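Local coordinates for SCO1 protein homolog (Bacillus subtilis, PDB 1XZO) that is needed to insert copper into the active site of cytochrome c oxidase and may also act in copper homeostasis or redox signalling, at residues Q19-K24 with N100-T105. Numbering follows the deposited sequence.
Sequences QNQDGK and NWDFLT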
loop_
_atom_site.group_PDB
_atom_site.type_symbol
_atom_site.label_atom_id
_atom_site.label_comp_id
_atom_site.label_asym_id
_atom_site.label_seq_id
_atom_site.Cartn_x
_atom_site.Cartn_y
_atom_site.Cartn_z
ATOM N N GLN A 19 1.904 -12.942 -3.350
ATOM C CA GLN A 19 1.136 -13.729 -2.354
ATOM C C GLN A 19 0.856 -12.895 -1.121
ATOM O O GLN A 19 1.766 -12.197 -0.632
ATOM C CB GLN A 19 1.861 -15.003 -1.956
ATOM C CG GLN A 19 1.918 -16.021 -3.116
ATOM C CD GLN A 19 3.090 -17.044 -2.938
ATOM O OE1 GLN A 19 4.101 -16.749 -2.259
ATOM N NE2 GLN A 19 2.970 -18.202 -3.567
ATOM N N ASN A 20 -0.347 -13.069 -0.583
ATOM C CA ASN A 20 -0.712 -12.338 0.687
ATOM C C ASN A 20 -0.307 -13.100 1.942
ATOM O O ASN A 20 0.474 -14.081 1.946
ATOM C CB ASN A 20 -2.151 -11.845 0.585
ATOM C CG ASN A 20 -3.164 -12.963 0.930
ATOM O OD1 ASN A 20 -2.756 -14.121 1.244
ATOM N ND2 ASN A 20 -4.418 -12.669 0.771
ATOM N N GLN A 21 -0.656 -12.522 3.123
ATOM C CA GLN A 21 -0.227 -13.086 4.370
ATOM C C GLN A 21 -0.830 -14.498 4.606
ATOM O O GLN A 21 -0.382 -15.159 5.473
ATOM C CB GLN A 21 -0.760 -12.171 5.542
ATOM C CG GLN A 21 -2.296 -12.000 5.658
ATOM C CD GLN A 21 -3.003 -11.240 4.601
ATOM O OE1 GLN A 21 -4.188 -11.434 4.384
ATOM N NE2 GLN A 21 -2.274 -10.325 3.899
ATOM N N ASP A 22 -1.894 -14.823 3.910
ATOM C CA ASP A 22 -2.487 -16.177 3.962
ATOM C C ASP A 22 -1.982 -17.099 2.838
ATOM O O ASP A 22 -2.446 -18.223 2.721
ATOM C CB ASP A 22 -3.940 -16.026 3.793
ATOM C CG ASP A 22 -4.522 -15.331 4.928
ATOM O OD1 ASP A 22 -4.006 -15.579 6.059
ATOM O OD2 ASP A 22 -5.444 -14.491 4.801
ATOM N N GLY A 23 -1.029 -16.626 2.067
ATOM C CA GLY A 23 -0.424 -17.403 0.988
ATOM C C GLY A 23 -1.237 -17.397 -0.280
ATOM O O GLY A 23 -0.962 -18.224 -1.166
ATOM N N LYS A 24 -2.268 -16.594 -0.359
ATOM C CA LYS A 24 -3.180 -16.508 -1.475
ATOM C C LYS A 24 -2.623 -15.545 -2.579
ATOM O O LYS A 24 -2.004 -14.497 -2.234
ATOM C CB LYS A 24 -4.543 -15.977 -1.021
ATOM C CG LYS A 24 -5.239 -16.890 -0.070
ATOM C CD LYS A 24 -6.740 -16.772 -0.199
ATOM N NZ LYS A 24 -7.542 -19.610 0.281
ATOM N N ASN A 100 -10.236 -5.940 3.818
ATOM C CA ASN A 100 -9.971 -5.238 2.550
ATOM C C ASN A 100 -8.530 -4.758 2.526
ATOM O O ASN A 100 -8.193 -3.723 1.937
ATOM C CB ASN A 100 -10.887 -4.073 2.343
ATOM C CG ASN A 100 -10.727 -2.990 3.428
ATOM O OD1 ASN A 100 -10.216 -3.281 4.535
ATOM N ND2 ASN A 100 -11.109 -1.761 3.098
ATOM N N TRP A 101 -7.679 -5.490 3.204
ATOM C CA TRP A 101 -6.247 -5.209 3.230
ATOM C C TRP A 101 -5.463 -6.495 3.054
ATOM O O TRP A 101 -5.641 -7.471 3.821
ATOM C CB TRP A 101 -5.893 -4.572 4.576
ATOM C CG TRP A 101 -4.608 -3.866 4.740
ATOM C CD1 TRP A 101 -3.467 -3.944 3.959
ATOM C CD2 TRP A 101 -4.322 -2.852 5.721
ATOM N NE1 TRP A 101 -2.491 -3.127 4.462
ATOM C CE2 TRP A 101 -2.989 -2.455 5.549
ATOM C CE3 TRP A 101 -5.043 -2.318 6.819
ATOM C CZ2 TRP A 101 -2.402 -1.489 6.324
ATOM C CZ3 TRP A 101 -4.434 -1.404 7.599
ATOM C CH2 TRP A 101 -3.168 -0.979 7.360
ATOM N N ASP A 102 -4.571 -6.490 2.052
ATOM C CA ASP A 102 -3.547 -7.541 1.913
ATOM C C ASP A 102 -2.123 -7.066 2.046
ATOM O O ASP A 102 -1.743 -5.995 1.495
ATOM C CB ASP A 102 -3.711 -8.178 0.491
ATOM C CG ASP A 102 -5.043 -8.855 0.328
ATOM O OD1 ASP A 102 -5.980 -8.189 -0.137
ATOM O OD2 ASP A 102 -5.257 -10.050 0.734
ATOM N N PHE A 103 -1.336 -7.809 2.792
ATOM C CA PHE A 103 0.056 -7.625 2.898
ATOM C C PHE A 103 0.725 -8.624 1.980
ATOM O O PHE A 103 0.456 -9.784 2.115
ATOM C CB PHE A 103 0.627 -7.851 4.264
ATOM C CG PHE A 103 0.169 -6.738 5.270
ATOM C CD1 PHE A 103 -1.149 -6.653 5.654
ATOM C CD2 PHE A 103 1.068 -5.816 5.735
ATOM C CE1 PHE A 103 -1.554 -5.639 6.537
ATOM C CE2 PHE A 103 0.646 -4.771 6.629
ATOM C CZ PHE A 103 -0.624 -4.702 7.037
ATOM N N LEU A 104 1.588 -8.140 1.097
ATOM C CA LEU A 104 2.109 -9.008 -0.044
ATOM C C LEU A 104 3.578 -9.309 0.073
ATOM O O LEU A 104 4.405 -8.529 0.549
ATOM C CB LEU A 104 1.860 -8.315 -1.377
ATOM C CG LEU A 104 0.422 -8.065 -1.800
ATOM C CD1 LEU A 104 0.232 -7.556 -3.174
ATOM C CD2 LEU A 104 -0.582 -9.259 -1.553
ATOM N N THR A 105 3.980 -10.515 -0.385
ATOM C CA THR A 105 5.372 -10.971 -0.485
ATOM C C THR A 105 5.326 -11.970 -1.677
ATOM O O THR A 105 4.380 -11.935 -2.506
ATOM C CB THR A 105 6.063 -11.631 0.789
ATOM O OG1 THR A 105 5.094 -12.631 1.296
ATOM C CG2 THR A 105 6.130 -10.633 1.951
#
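At the tip of the hairpin formed by strands 17-19 and 25-27, residues Gln19 to Gln21 lie against edge strand 101-104 and its end at Thr105, in the central sheet of this thioredoxin-like fold; Asn20 to Gly23 form a type I beta turn. One antiparallel hydrogen-bonded pair joins the backbones: Gln19 N gives to Thr105 O at 2.8 Å and Thr105 N to Gln19 O at 2.8 Å. Just beyond it Asn20 CA makes a CA-H...O contact of 3.2 Å with Phe103 O. Asn20 then illustrates how one amide can serve two structures. Its chi1 of 82° turns the amide back over its own turn. There OD1 accepts Asp22 N at 2.9 Å, closing an Asx turn, and Lys24 N at 3.0 Å; the two donors approach from opposite faces of the amide. The other end of the group reaches across the contact: ND2 gives a 2.8 Å bond to Asp102 OD2, met on its anti side, with amide and carboxylate planes only 14° apart. Arg71 pairs with Asp102 OD1, so each carboxylate oxygen has a partner. Beside this polar link Leu104 CD2 packs on Asn20 CB at 3.7 Å, and Val26 touches both side chains. With an alanine here in place of Asn20, the backbone N-H groups of Asp22 and Lys24 would probably lose their shared acceptor and Asp102 OD2 its amide donor. Three bonds, two of them from opposite faces, probably limit the amide's rotation and tie the shape of the turn to the sheet edge.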